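Ribose/Galactose Isomerase (Vibrio parahaemolyticus, PDB 3ONO) probably interconverts aldose and ketose sugar phosphates, as a member of the LacAB/RpiB family of isomerases. Local coordinates at residues A[47-61]-A[182-196]. Numbering follows the deposited sequence.
Sequences HHLTYIHLGIMASIL and LVKTAVGSTQFQECF
The carbonyl oxygen of T185, near the end of helix 180-186, accepts two N-H groups: the backbone N of G188 and, across the contact, the imidazole of H47. H47 NE2 lies 2.7 Å from T185 O in a nearly straight bond (175°) that uses a lone pair in the carbonyl plane and lies in the plane of the ring. With CG anti to the backbone N (chi1 175°), the H47 ring extends alongside the 188-189 turn, one face against G188 C and S189 N.

The methyl of T185 faces a second histidine. CG2 sits over the face of the H53 ring, 3.6 Å from its centroid, in a CH-pi contact, while T185 OG1 bonds back to E181 O. T50 N donates to H53 ND1 at 2.9 Å, in the ring plane, which holds the ring's rotation; the two residues form a capping box, and T50 OG1 also accepts from I52 N.

In this alpha-beta-alpha sandwich, helix 51-63 follows edge strand 35-38 of the parallel sheet, and helices 180-186 and 190-199 pack against it. Helix 182-186 crosses helix 51-61 at -73°, with A186 CB 3.7 Å from M57 CG and 3.8 Å from I56 CG2. L182 lies over I52 and I56 and packs on V163 of the second subunit, I52 on I159 of that subunit.

Helix 190-196, N-capped by S189 OG, runs nearly parallel to helix 51-61. I60 CG2 meets the edge of the F192 ring and approaches F196 CE1 to 3.5 Å, while L61 CG lies 3.6 Å from F192 CE1; beyond them, F196 reaches I205 and V209 of helix 203-212.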
loop_
_atom_site.group_PDB
_atom_site.type_symbol
_atom_site.label_atom_id
_atom_site.label_comp_id
_atom_site.label_asym_id
_atom_site.label_seq_id
_atom_site.Cartn_x
_atom_site.Cartn_y
_atom_site.Cartn_z
ATOM N N HIS A 47 20.478 0.987 26.158
ATOM C CA HIS A 47 19.709 1.850 27.057
ATOM C C HIS A 47 18.253 1.870 26.604
ATOM O O HIS A 47 17.972 2.288 25.488
ATOM C CB HIS A 47 20.288 3.257 27.010
ATOM C CG HIS A 47 19.515 4.270 27.801
ATOM N ND1 HIS A 47 19.510 4.302 29.178
ATOM C CD2 HIS A 47 18.728 5.295 27.398
ATOM C CE1 HIS A 47 18.770 5.316 29.592
ATOM N NE2 HIS A 47 18.276 5.929 28.531
ATOM N N HIS A 48 17.345 1.415 27.468
ATOM C CA HIS A 48 15.965 1.094 27.072
ATOM C C HIS A 48 15.104 2.347 26.875
ATOM O O HIS A 48 15.106 3.249 27.722
ATOM C CB HIS A 48 15.331 0.184 28.130
ATOM C CG HIS A 48 14.019 -0.406 27.721
ATOM N ND1 HIS A 48 12.813 0.224 27.942
ATOM C CD2 HIS A 48 13.724 -1.586 27.126
ATOM C CE1 HIS A 48 11.834 -0.535 27.481
ATOM N NE2 HIS A 48 12.359 -1.640 26.986
ATOM N N LEU A 49 14.371 2.376 25.757
ATOM C CA LEU A 49 13.496 3.485 25.385
ATOM C C LEU A 49 12.146 2.969 24.884
ATOM O O LEU A 49 12.065 1.889 24.275
ATOM C CB LEU A 49 14.129 4.262 24.232
ATOM C CG LEU A 49 15.484 4.928 24.447
ATOM C CD1 LEU A 49 15.852 5.667 23.167
ATOM C CD2 LEU A 49 15.408 5.898 25.631
ATOM N N THR A 50 11.095 3.756 25.092
ATOM C CA THR A 50 9.815 3.478 24.435
ATOM C C THR A 50 9.511 4.629 23.490
ATOM O O THR A 50 10.239 5.629 23.453
ATOM C CB THR A 50 8.642 3.453 25.420
ATOM O OG1 THR A 50 8.365 4.789 25.852
ATOM C CG2 THR A 50 8.939 2.584 26.624
ATOM N N TYR A 51 8.399 4.533 22.775
ATOM C CA TYR A 51 8.048 5.634 21.881
ATOM C C TYR A 51 7.717 6.923 22.625
ATOM O O TYR A 51 7.728 7.990 22.018
ATOM C CB TYR A 51 6.917 5.251 20.912
ATOM C CG TYR A 51 5.580 4.960 21.546
ATOM C CD1 TYR A 51 4.734 5.996 21.958
ATOM C CD2 TYR A 51 5.131 3.635 21.695
ATOM C CE1 TYR A 51 3.486 5.726 22.500
ATOM C CE2 TYR A 51 3.886 3.359 22.251
ATOM C CZ TYR A 51 3.077 4.413 22.667
ATOM O OH TYR A 51 1.832 4.165 23.206
ATOM N N ILE A 52 7.463 6.850 23.937
ATOM C CA ILE A 52 7.277 8.065 24.713
ATOM C C ILE A 52 8.587 8.844 24.785
ATOM O O ILE A 52 8.623 10.057 24.575
ATOM C CB ILE A 52 6.808 7.764 26.172
ATOM C CG1 ILE A 52 5.471 7.026 26.161
ATOM C CG2 ILE A 52 6.689 9.082 26.984
ATOM C CD1 ILE A 52 4.320 7.807 25.533
ATOM N N HIS A 53 9.680 8.146 25.078
ATOM C CA HIS A 53 10.971 8.808 25.184
ATOM C C HIS A 53 11.370 9.394 23.837
ATOM O O HIS A 53 11.990 10.448 23.782
ATOM C CB HIS A 53 12.041 7.838 25.676
ATOM C CG HIS A 53 11.691 7.188 26.977
ATOM N ND1 HIS A 53 11.373 5.845 27.076
ATOM C CD2 HIS A 53 11.582 7.700 28.229
ATOM C CE1 HIS A 53 11.100 5.559 28.338
ATOM N NE2 HIS A 53 11.217 6.668 29.059
ATOM N N LEU A 54 11.016 8.707 22.752
ATOM C CA LEU A 54 11.369 9.219 21.433
ATOM C C LEU A 54 10.856 10.644 21.209
ATOM O O LEU A 54 11.577 11.505 20.673
ATOM C CB LEU A 54 10.841 8.285 20.323
ATOM C CG LEU A 54 11.382 6.854 20.335
ATOM C CD1 LEU A 54 10.768 6.035 19.176
ATOM C CD2 LEU A 54 12.914 6.818 20.253
ATOM N N GLY A 55 9.605 10.897 21.558
ATOM C CA GLY A 55 9.045 12.223 21.356
ATOM C C GLY A 55 9.803 13.276 22.151
ATOM O O GLY A 55 10.054 14.393 21.670
ATOM N N ILE A 56 10.152 12.937 23.389
ATOM C CA ILE A 56 10.878 13.889 24.243
ATOM C C ILE A 56 12.258 14.178 23.653
ATOM O O ILE A 56 12.703 15.336 23.594
ATOM C CB ILE A 56 11.023 13.330 25.677
ATOM C CG1 ILE A 56 9.648 13.218 26.325
ATOM C CG2 ILE A 56 11.940 14.227 26.529
ATOM C CD1 ILE A 56 9.614 12.262 27.516
HETATM N N MSE A 57 12.931 13.120 23.208
HETATM C CA MSE A 57 14.214 13.266 22.515
HETATM C C MSE A 57 14.094 14.115 21.259
HETATM O O MSE A 57 14.947 14.964 20.992
HETATM C CB MSE A 57 14.805 11.885 22.183
HETATM C CG MSE A 57 14.989 11.062 23.435
HETATM SE SE MSE A 57 15.138 9.162 23.099
HETATM C CE MSE A 57 17.013 9.220 22.664
ATOM N N ALA A 58 13.035 13.915 20.483
ATOM C CA ALA A 58 12.896 14.715 19.267
ATOM C C ALA A 58 12.729 16.181 19.647
ATOM O O ALA A 58 13.316 17.074 19.014
ATOM C CB ALA A 58 11.709 14.239 18.445
ATOM N N SER A 59 11.929 16.438 20.680
ATOM C CA SER A 59 11.743 17.834 21.109
ATOM C C SER A 59 13.068 18.447 21.541
ATOM O O SER A 59 13.420 19.552 21.116
ATOM C CB SER A 59 10.730 17.975 22.256
ATOM O OG SER A 59 10.650 19.350 22.651
ATOM N N ILE A 60 13.819 17.734 22.370
ATOM C CA ILE A 60 15.044 18.336 22.908
ATOM C C ILE A 60 16.028 18.612 21.775
ATOM O O ILE A 60 16.610 19.701 21.695
ATOM C CB ILE A 60 15.666 17.470 24.000
ATOM C CG1 ILE A 60 14.746 17.494 25.231
ATOM C CG2 ILE A 60 17.074 17.988 24.369
ATOM C CD1 ILE A 60 15.074 16.446 26.285
ATOM N N LEU A 61 16.182 17.647 20.870
ATOM C CA LEU A 61 17.144 17.825 19.793
ATOM C C LEU A 61 16.694 18.860 18.770
ATOM O O LEU A 61 17.518 19.603 18.253
ATOM C CB LEU A 61 17.484 16.489 19.137
ATOM C CG LEU A 61 18.188 15.424 19.980
ATOM C CD1 LEU A 61 18.347 14.109 19.217
ATOM C CD2 LEU A 61 19.560 15.914 20.464
ATOM N N LEU A 182 10.772 10.161 33.002
ATOM C CA LEU A 182 10.728 9.997 31.550
ATOM C C LEU A 182 11.819 10.818 30.898
ATOM O O LEU A 182 12.499 10.335 30.008
ATOM C CB LEU A 182 9.386 10.422 30.971
ATOM C CG LEU A 182 8.169 9.549 31.248
ATOM C CD1 LEU A 182 6.935 10.260 30.735
ATOM C CD2 LEU A 182 8.305 8.167 30.576
ATOM N N VAL A 183 11.994 12.064 31.330
ATOM C CA VAL A 183 12.961 12.913 30.649
ATOM C C VAL A 183 14.383 12.439 30.939
ATOM O O VAL A 183 15.237 12.436 30.042
ATOM C CB VAL A 183 12.800 14.392 31.019
ATOM C CG1 VAL A 183 13.680 15.249 30.111
ATOM C CG2 VAL A 183 11.326 14.808 30.909
ATOM N N LYS A 184 14.649 12.050 32.189
ATOM C CA LYS A 184 15.965 11.514 32.535
ATOM C C LYS A 184 16.317 10.311 31.662
ATOM O O LYS A 184 17.458 10.174 31.187
ATOM C CB LYS A 184 16.034 11.110 34.015
ATOM C CG LYS A 184 15.929 12.258 34.980
ATOM C CD LYS A 184 15.913 11.726 36.421
ATOM C CE LYS A 184 16.008 12.848 37.441
ATOM N NZ LYS A 184 14.743 13.624 37.515
ATOM N N THR A 185 15.342 9.434 31.460
ATOM C CA THR A 185 15.559 8.256 30.617
ATOM C C THR A 185 15.830 8.698 29.185
ATOM O O THR A 185 16.741 8.197 28.534
ATOM C CB THR A 185 14.359 7.297 30.661
ATOM O OG1 THR A 185 14.253 6.741 31.987
ATOM C CG2 THR A 185 14.539 6.157 29.623
ATOM N N ALA A 186 15.051 9.670 28.712
ATOM C CA ALA A 186 15.187 10.139 27.323
ATOM C C ALA A 186 16.597 10.663 27.027
ATOM O O ALA A 186 17.126 10.442 25.934
ATOM C CB ALA A 186 14.129 11.210 27.002
ATOM N N VAL A 187 17.210 11.349 27.987
ATOM C CA VAL A 187 18.519 11.952 27.737
ATOM C C VAL A 187 19.658 11.111 28.302
ATOM O O VAL A 187 20.806 11.540 28.307
ATOM C CB VAL A 187 18.616 13.374 28.312
ATOM C CG1 VAL A 187 17.424 14.204 27.852
ATOM C CG2 VAL A 187 18.660 13.321 29.832
ATOM N N GLY A 188 19.337 9.902 28.746
ATOM C CA GLY A 188 20.296 9.069 29.447
ATOM C C GLY A 188 21.445 8.415 28.688
ATOM O O GLY A 188 22.475 8.137 29.286
ATOM N N SER A 189 21.303 8.161 27.387
ATOM C CA SER A 189 22.327 7.388 26.677
ATOM C C SER A 189 23.538 8.223 26.255
ATOM O O SER A 189 23.425 9.428 26.043
ATOM C CB SER A 189 21.741 6.697 25.436
ATOM O OG SER A 189 21.881 7.538 24.303
ATOM N N THR A 190 24.687 7.563 26.109
ATOM C CA THR A 190 25.893 8.230 25.635
ATOM C C THR A 190 25.728 8.776 24.219
ATOM O O THR A 190 26.195 9.880 23.926
ATOM C CB THR A 190 27.139 7.308 25.694
ATOM O OG1 THR A 190 26.892 6.115 24.937
ATOM C CG2 THR A 190 27.453 6.927 27.114
ATOM N N GLN A 191 25.062 8.025 23.340
ATOM C CA GLN A 191 24.894 8.501 21.959
ATOM C C GLN A 191 23.967 9.729 21.903
ATOM O O GLN A 191 24.173 10.629 21.093
ATOM C CB GLN A 191 24.469 7.387 20.982
ATOM C CG GLN A 191 23.109 6.777 21.244
ATOM C CD GLN A 191 23.173 5.575 22.161
ATOM O OE1 GLN A 191 24.087 5.454 22.983
ATOM N NE2 GLN A 191 22.205 4.670 22.023
ATOM N N PHE A 192 22.967 9.794 22.776
ATOM C CA PHE A 192 22.115 10.985 22.799
ATOM C C PHE A 192 22.901 12.195 23.289
ATOM O O PHE A 192 22.889 13.265 22.673
ATOM C CB PHE A 192 20.887 10.800 23.694
ATOM C CG PHE A 192 20.029 12.036 23.789
ATOM C CD1 PHE A 192 19.031 12.267 22.848
ATOM C CD2 PHE A 192 20.242 12.977 24.783
ATOM C CE1 PHE A 192 18.248 13.403 22.911
ATOM C CE2 PHE A 192 19.460 14.124 24.855
ATOM C CZ PHE A 192 18.460 14.334 23.912
ATOM N N GLN A 193 23.579 12.023 24.417
ATOM C CA GLN A 193 24.307 13.129 25.027
ATOM C C GLN A 193 25.396 13.664 24.094
ATOM O O GLN A 193 25.604 14.874 24.000
ATOM C CB GLN A 193 24.884 12.707 26.374
ATOM C CG GLN A 193 23.807 12.486 27.427
ATOM C CD GLN A 193 24.354 11.912 28.707
ATOM O OE1 GLN A 193 25.526 12.105 29.031
ATOM N NE2 GLN A 193 23.505 11.206 29.453
ATOM N N GLU A 194 26.071 12.762 23.389
ATOM C CA GLU A 194 27.157 13.170 22.515
ATOM C C GLU A 194 26.647 14.080 21.404
ATOM O O GLU A 194 27.280 15.080 21.069
ATOM C CB GLU A 194 27.861 11.948 21.923
ATOM C CG GLU A 194 29.125 12.289 21.151
ATOM C CD GLU A 194 29.772 11.071 20.507
ATOM O OE1 GLU A 194 29.367 9.933 20.840
ATOM O OE2 GLU A 194 30.684 11.257 19.667
ATOM N N CYS A 195 25.498 13.726 20.829
ATOM C CA CYS A 195 24.888 14.548 19.797
ATOM C C CYS A 195 24.414 15.867 20.408
ATOM O O CYS A 195 24.775 16.944 19.941
ATOM C CB CYS A 195 23.713 13.799 19.144
ATOM S SG CYS A 195 22.690 14.800 18.031
ATOM N N PHE A 196 23.626 15.781 21.475
ATOM C CA PHE A 196 23.024 16.966 22.062
ATOM C C PHE A 196 24.053 18.013 22.494
ATOM O O PHE A 196 23.996 19.175 22.091
ATOM C CB PHE A 196 22.159 16.593 23.269
ATOM C CG PHE A 196 21.602 17.777 23.988
ATOM C CD1 PHE A 196 20.601 18.538 23.412
ATOM C CD2 PHE A 196 22.098 18.159 25.236
ATOM C CE1 PHE A 196 20.087 19.656 24.076
ATOM C CE2 PHE A 196 21.588 19.256 25.907
ATOM C CZ PHE A 196 20.591 20.013 25.342
#